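Local coordinates for protein isomerase/lactonizing enzyme (Agrobacterium tumefaciens, PDB 1RVK) that is of unknown function but, as an enolase superfamily member, probably acts on a carboxylate substrate by abstracting a proton next to the acid group at a magnesium site, at residues 328-333 with 357-362; 131-136 with 351-356; 158-161 with 167-170; 311-316 with 367-372. All blocks are in the same frame, centred on the assembly; numbering follows the deposited sequence.

Contact 1 (328-333 with 357-362); sequences YERGLL and GFVHVP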
loop_
_atom_site.group_PDB
_atom_site.type_symbol
_atom_site.label_atom_id
_atom_site.label_comp_id
_atom_site.label_asym_id
_atom_site.label_seq_id
_atom_site.Cartn_x
_atom_site.Cartn_y
_atom_site.Cartn_z
ATOM N N TYR A 328 -6.235 6.609 -4.794
ATOM C CA TYR A 328 -5.638 5.292 -4.937
ATOM C C TYR A 328 -4.179 5.735 -5.006
ATOM O O TYR A 328 -3.860 6.714 -5.690
ATOM C CB TYR A 328 -6.026 4.614 -6.251
ATOM C CG TYR A 328 -5.069 3.508 -6.658
ATOM C CD1 TYR A 328 -4.193 3.679 -7.731
ATOM C CD2 TYR A 328 -5.046 2.288 -5.979
ATOM C CE1 TYR A 328 -3.325 2.663 -8.124
ATOM C CE2 TYR A 328 -4.178 1.260 -6.363
ATOM C CZ TYR A 328 -3.323 1.456 -7.441
ATOM O OH TYR A 328 -2.488 0.444 -7.857
ATOM N N GLU A 329 -3.306 5.053 -4.276
ATOM C CA GLU A 329 -1.890 5.408 -4.261
ATOM C C GLU A 329 -1.161 4.675 -5.377
ATOM O O GLU A 329 -0.998 3.458 -5.320
ATOM C CB GLU A 329 -1.277 5.048 -2.903
ATOM C CG GLU A 329 0.172 5.465 -2.764
ATOM C CD GLU A 329 0.694 5.330 -1.349
ATOM O OE1 GLU A 329 1.851 5.736 -1.121
ATOM O OE2 GLU A 329 -0.046 4.826 -0.470
ATOM N N ARG A 330 -0.722 5.421 -6.390
ATOM C CA ARG A 330 -0.030 4.826 -7.530
ATOM C C ARG A 330 1.472 5.078 -7.440
ATOM O O ARG A 330 1.932 6.215 -7.551
ATOM C CB ARG A 330 -0.592 5.405 -8.835
ATOM C CG ARG A 330 -0.410 4.515 -10.067
ATOM C CD ARG A 330 -1.351 4.962 -11.191
ATOM N NE ARG A 330 -1.389 4.014 -12.305
ATOM C CZ ARG A 330 -0.632 4.096 -13.396
ATOM N NH1 ARG A 330 0.233 5.092 -13.542
ATOM N NH2 ARG A 330 -0.735 3.170 -14.341
ATOM N N GLY A 331 2.228 4.005 -7.234
ATOM C CA GLY A 331 3.670 4.119 -7.118
ATOM C C GLY A 331 4.245 2.883 -6.453
ATOM O O GLY A 331 3.573 1.850 -6.401
ATOM N N LEU A 332 5.459 2.975 -5.913
ATOM C CA LEU A 332 6.251 4.203 -5.912
ATOM C C LEU A 332 6.862 4.548 -7.268
ATOM O O LEU A 332 7.220 3.662 -8.048
ATOM C CB LEU A 332 7.350 4.099 -4.850
ATOM C CG LEU A 332 6.807 3.885 -3.434
ATOM C CD1 LEU A 332 7.951 3.732 -2.450
ATOM C CD2 LEU A 332 5.925 5.061 -3.051
ATOM N N LEU A 333 6.987 5.850 -7.523
ATOM C CA LEU A 333 7.510 6.381 -8.783
ATOM C C LEU A 333 8.898 7.012 -8.679
ATOM O O LEU A 333 9.288 7.528 -7.628
ATOM C CB LEU A 333 6.538 7.434 -9.331
ATOM C CG LEU A 333 5.286 7.071 -10.143
ATOM C CD1 LEU A 333 4.839 5.649 -9.904
ATOM C CD2 LEU A 333 4.191 8.066 -9.801
ATOM N N GLY A 357 -5.813 11.418 -15.049
ATOM C CA GLY A 357 -5.463 11.049 -13.687
ATOM C C GLY A 357 -6.383 10.042 -13.017
ATOM O O GLY A 357 -6.316 9.861 -11.801
ATOM N N PHE A 358 -7.246 9.394 -13.793
ATOM C CA PHE A 358 -8.150 8.397 -13.233
ATOM C C PHE A 358 -7.688 6.977 -13.536
ATOM O O PHE A 358 -7.402 6.642 -14.686
ATOM C CB PHE A 358 -9.570 8.551 -13.792
ATOM C CG PHE A 358 -10.342 9.700 -13.209
ATOM C CD1 PHE A 358 -10.291 10.957 -13.796
ATOM C CD2 PHE A 358 -11.130 9.519 -12.076
ATOM C CE1 PHE A 358 -11.012 12.022 -13.269
ATOM C CE2 PHE A 358 -11.859 10.580 -11.538
ATOM C CZ PHE A 358 -11.798 11.832 -12.138
ATOM N N VAL A 359 -7.610 6.150 -12.498
ATOM C CA VAL A 359 -7.249 4.747 -12.668
ATOM C C VAL A 359 -8.573 4.016 -12.883
ATOM O O VAL A 359 -9.543 4.262 -12.166
ATOM C CB VAL A 359 -6.548 4.177 -11.408
ATOM C CG1 VAL A 359 -6.579 2.649 -11.433
ATOM C CG2 VAL A 359 -5.103 4.664 -11.358
ATOM N N HIS A 360 -8.621 3.140 -13.882
ATOM C CA HIS A 360 -9.833 2.384 -14.180
ATOM C C HIS A 360 -9.692 0.940 -13.732
ATOM O O HIS A 360 -8.801 0.228 -14.191
ATOM C CB HIS A 360 -10.133 2.422 -15.682
ATOM C CG HIS A 360 -10.561 3.767 -16.176
ATOM N ND1 HIS A 360 -9.693 4.834 -16.279
ATOM C CD2 HIS A 360 -11.773 4.227 -16.563
ATOM C CE1 HIS A 360 -10.355 5.894 -16.710
ATOM N NE2 HIS A 360 -11.618 5.552 -16.890
ATOM N N VAL A 361 -10.566 0.510 -12.829
ATOM C CA VAL A 361 -10.508 -0.857 -12.333
ATOM C C VAL A 361 -10.803 -1.825 -13.472
ATOM O O VAL A 361 -11.846 -1.736 -14.123
ATOM C CB VAL A 361 -11.529 -1.104 -11.205
ATOM C CG1 VAL A 361 -11.252 -2.457 -10.549
ATOM C CG2 VAL A 361 -11.464 0.023 -10.179
ATOM N N PRO A 362 -9.883 -2.760 -13.735
ATOM C CA PRO A 362 -10.083 -3.734 -14.812
ATOM C C PRO A 362 -11.378 -4.514 -14.639
ATOM O O PRO A 362 -11.776 -4.836 -13.520
ATOM C CB PRO A 362 -8.854 -4.631 -14.694
ATOM C CG PRO A 362 -7.804 -3.690 -14.182
ATOM C CD PRO A 362 -8.559 -2.935 -13.111
#
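V359 reaches strand 328-333 through one methyl group, CG2, which meets two side chains that start from the same face of the strand. CG2 of V359 lies 3.9 Å from CD1 of Y328, and the two side chains cross at about a right angle. The same V359 CG2 is 3.8 Å from CD of R330 and 3.9 Å from its NE, so the arginine contributes both the end of its aliphatic stem and the start of its guanidinium group. The valine torsion accounts for this choice of branch: with chi1 at 162°, CG2 stands anti to the carbonyl carbon and beside the backbone N, and is the branch that faces Y328 and R330. On the other side, R330 runs extended from CG to NE, which carries its stem alongside Y328 as far as the valine. Contact is entirely by van der Waals touch, and 106 Å² is buried in total.

The two strands belong to the barrel domain of the enolase superfamily but are not direct sheet neighbours. The CA atoms of Y328 and V359, the nearest pair, stand 7.9 Å apart, too far for backbone pairing, and strand 130-137 bonds to both: parallel to 328-333, antiparallel to 358-360. A133 of that middle strand also touches V359.

The polar ends of the two larger side chains are held further out. The hydroxyl of Y328 bonds to OD2 of D351 and to the backbone N of T312. R330 gives NH2 to the carbonyl of D351, while its NH1 forms a salt bridge with D340 and bonds to the hydroxyl of Y165.

Contact 2 (131-136 with 351-356); sequences VLAYGS and DPMDRD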
loop_
_atom_site.group_PDB
_atom_site.type_symbol
_atom_site.label_atom_id
_atom_site.label_comp_id
_atom_site.label_asym_id
_atom_site.label_seq_id
_atom_site.Cartn_x
_atom_site.Cartn_y
_atom_site.Cartn_z
ATOM N N VAL A 131 -11.095 5.933 -10.227
ATOM C CA VAL A 131 -10.773 6.779 -9.091
ATOM C C VAL A 131 -9.484 7.543 -9.331
ATOM O O VAL A 131 -8.561 7.038 -9.974
ATOM C CB VAL A 131 -10.620 5.943 -7.796
ATOM C CG1 VAL A 131 -9.477 4.951 -7.943
ATOM C CG2 VAL A 131 -10.382 6.862 -6.606
ATOM N N LEU A 132 -9.433 8.764 -8.814
ATOM C CA LEU A 132 -8.248 9.592 -8.953
ATOM C C LEU A 132 -7.097 8.932 -8.209
ATOM O O LEU A 132 -7.290 8.332 -7.152
ATOM C CB LEU A 132 -8.482 10.982 -8.354
ATOM C CG LEU A 132 -9.443 11.931 -9.070
ATOM C CD1 LEU A 132 -9.637 13.175 -8.219
ATOM C CD2 LEU A 132 -8.887 12.303 -10.438
ATOM N N ALA A 133 -5.901 9.047 -8.770
ATOM C CA ALA A 133 -4.718 8.483 -8.141
ATOM C C ALA A 133 -3.684 9.583 -7.974
ATOM O O ALA A 133 -3.638 10.522 -8.772
ATOM C CB ALA A 133 -4.146 7.366 -9.011
ATOM N N TYR A 134 -2.880 9.499 -6.918
ATOM C CA TYR A 134 -1.823 10.482 -6.746
ATOM C C TYR A 134 -0.523 9.765 -7.065
ATOM O O TYR A 134 -0.412 8.554 -6.867
ATOM C CB TYR A 134 -1.803 11.085 -5.324
ATOM C CG TYR A 134 -1.534 10.155 -4.145
ATOM C CD1 TYR A 134 -0.241 9.726 -3.833
ATOM C CD2 TYR A 134 -2.570 9.777 -3.295
ATOM C CE1 TYR A 134 0.010 8.946 -2.691
ATOM C CE2 TYR A 134 -2.335 9.007 -2.164
ATOM C CZ TYR A 134 -1.051 8.596 -1.862
ATOM O OH TYR A 134 -0.839 7.853 -0.722
ATOM N N GLY A 135 0.438 10.500 -7.611
ATOM C CA GLY A 135 1.718 9.903 -7.938
ATOM C C GLY A 135 2.541 9.892 -6.669
ATOM O O GLY A 135 2.912 10.949 -6.167
ATOM N N SER A 136 2.817 8.697 -6.152
ATOM C CA SER A 136 3.579 8.537 -4.918
ATOM C C SER A 136 5.058 8.362 -5.256
ATOM O O SER A 136 5.471 7.312 -5.747
ATOM C CB SER A 136 3.049 7.317 -4.155
ATOM O OG SER A 136 3.298 7.419 -2.766
ATOM N N ASP A 351 -3.716 -1.502 -12.685
ATOM C CA ASP A 351 -4.150 -0.130 -12.440
ATOM C C ASP A 351 -3.849 0.880 -13.547
ATOM O O ASP A 351 -3.128 1.856 -13.331
ATOM C CB ASP A 351 -3.531 0.362 -11.128
ATOM C CG ASP A 351 -2.013 0.287 -11.131
ATOM O OD1 ASP A 351 -1.437 -0.266 -12.094
ATOM O OD2 ASP A 351 -1.390 0.779 -10.167
ATOM N N PRO A 352 -4.422 0.672 -14.741
ATOM C CA PRO A 352 -4.206 1.577 -15.876
ATOM C C PRO A 352 -4.760 2.956 -15.532
ATOM O O PRO A 352 -5.836 3.061 -14.941
ATOM C CB PRO A 352 -5.010 0.934 -17.008
ATOM C CG PRO A 352 -5.274 -0.463 -16.549
ATOM C CD PRO A 352 -5.433 -0.345 -15.068
HETATM N N MSE A 353 -4.046 4.012 -15.908
HETATM C CA MSE A 353 -4.518 5.360 -15.614
HETATM C C MSE A 353 -4.651 6.191 -16.889
HETATM O O MSE A 353 -3.735 6.214 -17.719
HETATM C CB MSE A 353 -3.559 6.053 -14.640
HETATM C CG MSE A 353 -4.070 7.398 -14.137
HETATM SE SE MSE A 353 -2.873 8.268 -12.898
HETATM C CE MSE A 353 -1.634 9.028 -14.187
ATOM N N ASP A 354 -5.785 6.873 -17.057
ATOM C CA ASP A 354 -5.960 7.694 -18.250
ATOM C C ASP A 354 -5.189 9.005 -18.147
ATOM O O ASP A 354 -4.510 9.267 -17.151
ATOM C CB ASP A 354 -7.449 7.961 -18.556
ATOM C CG ASP A 354 -8.170 8.728 -17.458
ATOM O OD1 ASP A 354 -7.556 9.596 -16.806
ATOM O OD2 ASP A 354 -9.379 8.473 -17.269
ATOM N N ARG A 355 -5.288 9.823 -19.191
ATOM C CA ARG A 355 -4.575 11.092 -19.240
ATOM C C ARG A 355 -5.141 12.154 -18.308
ATOM O O ARG A 355 -4.568 13.235 -18.181
ATOM C CB ARG A 355 -4.567 11.626 -20.676
ATOM C CG ARG A 355 -3.976 10.661 -21.690
ATOM C CD ARG A 355 -2.509 10.401 -21.409
ATOM N NE ARG A 355 -1.718 11.625 -21.493
ATOM C CZ ARG A 355 -0.406 11.681 -21.294
ATOM N NH1 ARG A 355 0.270 10.579 -20.998
ATOM N NH2 ARG A 355 0.231 12.842 -21.387
ATOM N N ASP A 356 -6.265 11.849 -17.661
ATOM C CA ASP A 356 -6.895 12.792 -16.743
ATOM C C ASP A 356 -6.600 12.464 -15.279
ATOM O O ASP A 356 -7.080 13.147 -14.373
ATOM C CB ASP A 356 -8.409 12.818 -16.979
ATOM C CG ASP A 356 -8.783 13.508 -18.280
ATOM O OD1 ASP A 356 -9.897 13.263 -18.789
ATOM O OD2 ASP A 356 -7.967 14.307 -18.789
#
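Apolar touch comes from A133 and the selenomethionine M353, whose SE sits 4.2 Å from CB of A133. The M353 chain is straight as far as selenium, with CG anti to the backbone N (chi1 -172°), and then bends at chi3 (81°). That bend carries CE off to one side, leaving SE as the atom that meets the alanine methyl. A looser approach puts CD2 of L132 4.4 Å from the carbonyl O of D356, whose carboxylate leads away from the strand. The interface is small, 87 Å² over both sides.

Hydrogen bonding instead shapes the loop itself. OD1 of D354 accepts the backbone N of D356 at 2.7 Å, forming an Asx turn; the N-H meets this oxygen from above the carboxylate plane, 41° out of it. The same OD1 accepts from the backbone N of F358, which joins the turn to the start of strand 358-360.

The loop 351-356 is thus laid against the barrel strand 130-137; backbone bonds of A133 with G357 and of V131 with V359 then pair the following chain antiparallel to that strand. R163, at the end of helix 150-163, bonds to the carbonyls of M353 and D354 from its guanidinium group.

Contact 3 (158-161 with 167-170); sequences ETLV and GIKL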
loop_
_atom_site.group_PDB
_atom_site.type_symbol
_atom_site.label_atom_id
_atom_site.label_comp_id
_atom_site.label_asym_id
_atom_site.label_seq_id
_atom_site.Cartn_x
_atom_site.Cartn_y
_atom_site.Cartn_z
ATOM N N GLU A 158 6.844 18.004 -12.234
ATOM C CA GLU A 158 6.339 18.567 -13.483
ATOM C C GLU A 158 5.985 17.439 -14.447
ATOM O O GLU A 158 4.966 17.490 -15.135
ATOM C CB GLU A 158 7.384 19.482 -14.122
ATOM C CG GLU A 158 7.640 20.758 -13.346
ATOM C CD GLU A 158 8.581 21.697 -14.073
ATOM O OE1 GLU A 158 8.245 22.123 -15.200
ATOM O OE2 GLU A 158 9.654 22.007 -13.520
ATOM N N THR A 159 6.833 16.419 -14.488
ATOM C CA THR A 159 6.613 15.274 -15.360
ATOM C C THR A 159 5.339 14.519 -14.978
ATOM O O THR A 159 4.589 14.073 -15.846
ATOM C CB THR A 159 7.820 14.313 -15.303
ATOM O OG1 THR A 159 8.977 14.974 -15.836
ATOM C CG2 THR A 159 7.548 13.051 -16.104
ATOM N N LEU A 160 5.087 14.387 -13.680
ATOM C CA LEU A 160 3.894 13.682 -13.215
ATOM C C LEU A 160 2.612 14.456 -13.528
ATOM O O LEU A 160 1.578 13.858 -13.824
ATOM C CB LEU A 160 3.996 13.410 -11.710
ATOM C CG LEU A 160 5.159 12.509 -11.285
ATOM C CD1 LEU A 160 5.161 12.384 -9.766
ATOM C CD2 LEU A 160 5.042 11.128 -11.944
ATOM N N VAL A 161 2.672 15.783 -13.463
ATOM C CA VAL A 161 1.500 16.595 -13.766
ATOM C C VAL A 161 1.179 16.424 -15.248
ATOM O O VAL A 161 0.018 16.306 -15.634
ATOM C CB VAL A 161 1.749 18.089 -13.445
ATOM C CG1 VAL A 161 0.616 18.945 -13.993
ATOM C CG2 VAL A 161 1.852 18.279 -11.933
ATOM N N GLY A 167 -2.701 14.750 -8.061
ATOM C CA GLY A 167 -2.132 14.826 -6.726
ATOM C C GLY A 167 -0.748 14.207 -6.755
ATOM O O GLY A 167 -0.484 13.332 -7.573
ATOM N N ILE A 168 0.134 14.659 -5.870
ATOM C CA ILE A 168 1.500 14.146 -5.809
ATOM C C ILE A 168 1.958 14.055 -4.363
ATOM O O ILE A 168 1.789 15.010 -3.605
ATOM C CB ILE A 168 2.479 15.089 -6.548
ATOM C CG1 ILE A 168 2.097 15.176 -8.025
ATOM C CG2 ILE A 168 3.917 14.582 -6.400
ATOM C CD1 ILE A 168 2.857 16.247 -8.787
ATOM N N LYS A 169 2.533 12.918 -3.978
ATOM C CA LYS A 169 3.030 12.771 -2.614
ATOM C C LYS A 169 4.531 12.531 -2.623
ATOM O O LYS A 169 5.031 11.667 -3.343
ATOM C CB LYS A 169 2.351 11.610 -1.880
ATOM C CG LYS A 169 2.731 11.565 -0.394
ATOM C CD LYS A 169 1.925 10.540 0.398
ATOM C CE LYS A 169 2.431 9.119 0.180
ATOM N NZ LYS A 169 1.561 8.122 0.876
ATOM N N LEU A 170 5.255 13.302 -1.823
ATOM C CA LEU A 170 6.695 13.125 -1.752
ATOM C C LEU A 170 7.081 12.264 -0.567
ATOM O O LEU A 170 6.503 12.393 0.511
ATOM C CB LEU A 170 7.415 14.465 -1.573
ATOM C CG LEU A 170 7.295 15.642 -2.536
ATOM C CD1 LEU A 170 8.312 16.693 -2.112
ATOM C CD2 LEU A 170 7.568 15.204 -3.964
#
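I168 packs against L160 and V161 inside a beta-alpha-beta unit of the barrel, in which helix 150-163 links strand 130-137 to its parallel neighbour 167-171 and lies over the outside of the sheet. The CA atoms of L160 and I168 are 7.8 Å apart, a spacing bridged wholly by hydrocarbon; 122 Å² is buried.

The better enclosed half is formed by L160 and I168. Both point toward each other, and CD1 of L160 comes to 4.2 Å from CG2 of I168. L160 also touches I137 and Y165, while I168 reaches I137 and L203, so the pair is closed in by neighbouring strands. The next residue along the strand, K169, points the opposite way, and its NZ forms a salt bridge with E232, one of the magnesium ligands. The strand therefore presents a greasy face to the helix and a charged one toward the metal site.

Toward solvent the helix offers V161, which is only partly covered and is flanked by V197 and I201, with E158 and T159 lying on the exposed side of the turn.

I168 serves both halves because its two branches diverge: CG2, anti to the backbone N, faces L160, while CG1, anti to the carbonyl carbon (chi1 -62°), runs extended to CD1 (chi2 171°). I168 CD1 lies 3.9 Å from CG2 of V161, the two side chains crossing at about a right angle.

Contact 4 (311-316 with 367-372); sequences NTAMNL and LGEDID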
loop_
_atom_site.group_PDB
_atom_site.type_symbol
_atom_site.label_atom_id
_atom_site.label_comp_id
_atom_site.label_asym_id
_atom_site.label_seq_id
_atom_site.Cartn_x
_atom_site.Cartn_y
_atom_site.Cartn_z
ATOM N N ASN A 311 -0.202 0.278 -3.642
ATOM C CA ASN A 311 -0.746 0.068 -4.972
ATOM C C ASN A 311 -1.133 -1.406 -5.118
ATOM O O ASN A 311 -1.204 -2.139 -4.130
ATOM C CB ASN A 311 0.297 0.450 -6.028
ATOM C CG ASN A 311 1.468 -0.512 -6.065
ATOM O OD1 ASN A 311 1.852 -1.071 -5.042
ATOM N ND2 ASN A 311 2.054 -0.696 -7.247
ATOM N N THR A 312 -1.364 -1.817 -6.364
ATOM C CA THR A 312 -1.768 -3.173 -6.758
ATOM C C THR A 312 -3.267 -3.405 -6.567
ATOM O O THR A 312 -3.942 -2.686 -5.824
ATOM C CB THR A 312 -0.976 -4.310 -6.031
ATOM O OG1 THR A 312 -1.503 -4.520 -4.716
ATOM C CG2 THR A 312 0.513 -3.969 -5.951
ATOM N N ALA A 313 -3.771 -4.419 -7.260
ATOM C CA ALA A 313 -5.183 -4.774 -7.249
ATOM C C ALA A 313 -5.877 -4.851 -5.896
ATOM O O ALA A 313 -6.974 -4.314 -5.733
ATOM C CB ALA A 313 -5.378 -6.087 -7.993
HETATM N N MSE A 314 -5.258 -5.525 -4.934
HETATM C CA MSE A 314 -5.872 -5.682 -3.619
HETATM C C MSE A 314 -6.312 -4.359 -3.002
HETATM O O MSE A 314 -7.409 -4.261 -2.442
HETATM C CB MSE A 314 -4.920 -6.413 -2.671
HETATM C CG MSE A 314 -3.579 -5.739 -2.475
HETATM SE SE MSE A 314 -2.347 -6.910 -1.539
HETATM C CE MSE A 314 -1.002 -5.596 -1.095
ATOM N N ASN A 315 -5.467 -3.339 -3.109
ATOM C CA ASN A 315 -5.807 -2.037 -2.553
ATOM C C ASN A 315 -6.760 -1.268 -3.456
ATOM O O ASN A 315 -7.634 -0.550 -2.967
ATOM C CB ASN A 315 -4.536 -1.216 -2.302
ATOM C CG ASN A 315 -3.741 -1.740 -1.129
ATOM O OD1 ASN A 315 -4.246 -1.799 -0.007
ATOM N ND2 ASN A 315 -2.499 -2.137 -1.379
ATOM N N LEU A 316 -6.600 -1.417 -4.769
ATOM C CA LEU A 316 -7.472 -0.727 -5.712
ATOM C C LEU A 316 -8.928 -1.155 -5.522
ATOM O O LEU A 316 -9.842 -0.332 -5.598
ATOM C CB LEU A 316 -7.036 -1.012 -7.156
ATOM C CG LEU A 316 -7.866 -0.359 -8.267
ATOM C CD1 LEU A 316 -7.891 1.150 -8.082
ATOM C CD2 LEU A 316 -7.277 -0.719 -9.627
ATOM N N LEU A 367 -9.433 -10.428 -8.178
ATOM C CA LEU A 367 -8.640 -9.214 -8.013
ATOM C C LEU A 367 -8.279 -8.647 -9.381
ATOM O O LEU A 367 -7.757 -7.537 -9.491
ATOM C CB LEU A 367 -7.370 -9.508 -7.214
ATOM C CG LEU A 367 -7.597 -9.879 -5.746
ATOM C CD1 LEU A 367 -6.298 -10.377 -5.134
ATOM C CD2 LEU A 367 -8.129 -8.668 -4.990
ATOM N N GLY A 368 -8.561 -9.420 -10.425
ATOM C CA GLY A 368 -8.292 -8.958 -11.774
ATOM C C GLY A 368 -6.840 -8.908 -12.199
ATOM O O GLY A 368 -6.503 -8.226 -13.169
ATOM N N GLU A 369 -5.966 -9.610 -11.489
ATOM C CA GLU A 369 -4.564 -9.614 -11.871
ATOM C C GLU A 369 -4.424 -10.571 -13.058
ATOM O O GLU A 369 -4.761 -11.753 -12.966
ATOM C CB GLU A 369 -3.688 -10.029 -10.681
ATOM C CG GLU A 369 -3.852 -9.082 -9.482
ATOM C CD GLU A 369 -2.859 -9.322 -8.353
ATOM O OE1 GLU A 369 -2.735 -10.471 -7.889
ATOM O OE2 GLU A 369 -2.208 -8.349 -7.913
ATOM N N ASP A 370 -3.961 -10.030 -14.180
ATOM C CA ASP A 370 -3.787 -10.787 -15.424
ATOM C C ASP A 370 -2.473 -11.560 -15.331
ATOM O O ASP A 370 -1.456 -11.163 -15.903
ATOM C CB ASP A 370 -3.755 -9.805 -16.601
ATOM C CG ASP A 370 -4.049 -10.467 -17.935
ATOM O OD1 ASP A 370 -4.050 -9.749 -18.958
ATOM O OD2 ASP A 370 -4.281 -11.694 -17.964
ATOM N N ILE A 371 -2.512 -12.674 -14.609
ATOM C CA ILE A 371 -1.331 -13.489 -14.362
ATOM C C ILE A 371 -0.761 -14.269 -15.542
ATOM O O ILE A 371 -1.478 -14.991 -16.235
ATOM C CB ILE A 371 -1.609 -14.471 -13.205
ATOM C CG1 ILE A 371 -2.143 -13.689 -12.000
ATOM C CG2 ILE A 371 -0.336 -15.217 -12.832
ATOM C CD1 ILE A 371 -2.614 -14.553 -10.856
ATOM N N ASP A 372 0.541 -14.113 -15.761
ATOM C CA ASP A 372 1.228 -14.823 -16.834
ATOM C C ASP A 372 1.773 -16.096 -16.194
ATOM O O ASP A 372 2.931 -16.142 -15.776
ATOM C CB ASP A 372 2.385 -13.983 -17.384
ATOM C CG ASP A 372 2.962 -14.549 -18.679
ATOM O OD1 ASP A 372 2.873 -15.777 -18.893
ATOM O OD2 ASP A 372 3.518 -13.765 -19.477
HETATM O O HOH W 1 -2.882 -7.228 -5.361
HETATM O O HOH W 2 -1.985 -6.035 -8.954
#
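The first turn of helix 313-321, which follows barrel strand 306-308, receives the loop 367-372 against A313. CB of A313 is 3.2 Å from the carbonyl O of L367, a tight approach, and 3.7 Å from CG of E369. Beside it, CD2 of L367 lies 4.0 Å from CA of M314, so the leucine rests on the helix backbone.

E369 then extends beyond CG and brings its carboxylate to the N-terminal end of the helix, where T312 holds the N-cap position but makes no capping bond with its side chain. Water takes up the early N-H groups instead. One water accepts from the backbone N of M314 at 3.0 Å, donates to OG1 of T312 at 3.1 Å and donates to OE2 of E369 at 2.9 Å. A second accepts from the backbone N of A313 at 2.9 Å and also reaches E369 OE2. The acidic group thus meets the amino end of the helix through solvent, where the helix dipole would be expected to favour its negative charge.

The loop has partners beyond the helix too, joining it to the N-terminal domain: the backbone N of L367 bonds to OD1 of D110, and E369 touches F51.

Contacts 1 and 2 nearly coincide, their centres 4 Å apart, and share strand 130-137 as neighbour or member. Contact 3 continues the same sheet: the backbone N of K169 bonds to O of G135 at 3.0 Å, and L160 packs on L333. Contacts 3 and 4 are the far ends, 23 Å apart between centres, with contacts 1 and 2 between them; Y328 OH, 2.9 Å from the backbone N of T312, ties contact 1 to contact 4. The side chains of R330, I168 and M314 lie outside the site formed by D206, E232 and E258, about 13 to 14 Å from the magnesium ion. NZ of K169, 3.1 Å from E329 OE1, joins contacts 1 and 3 beside that site.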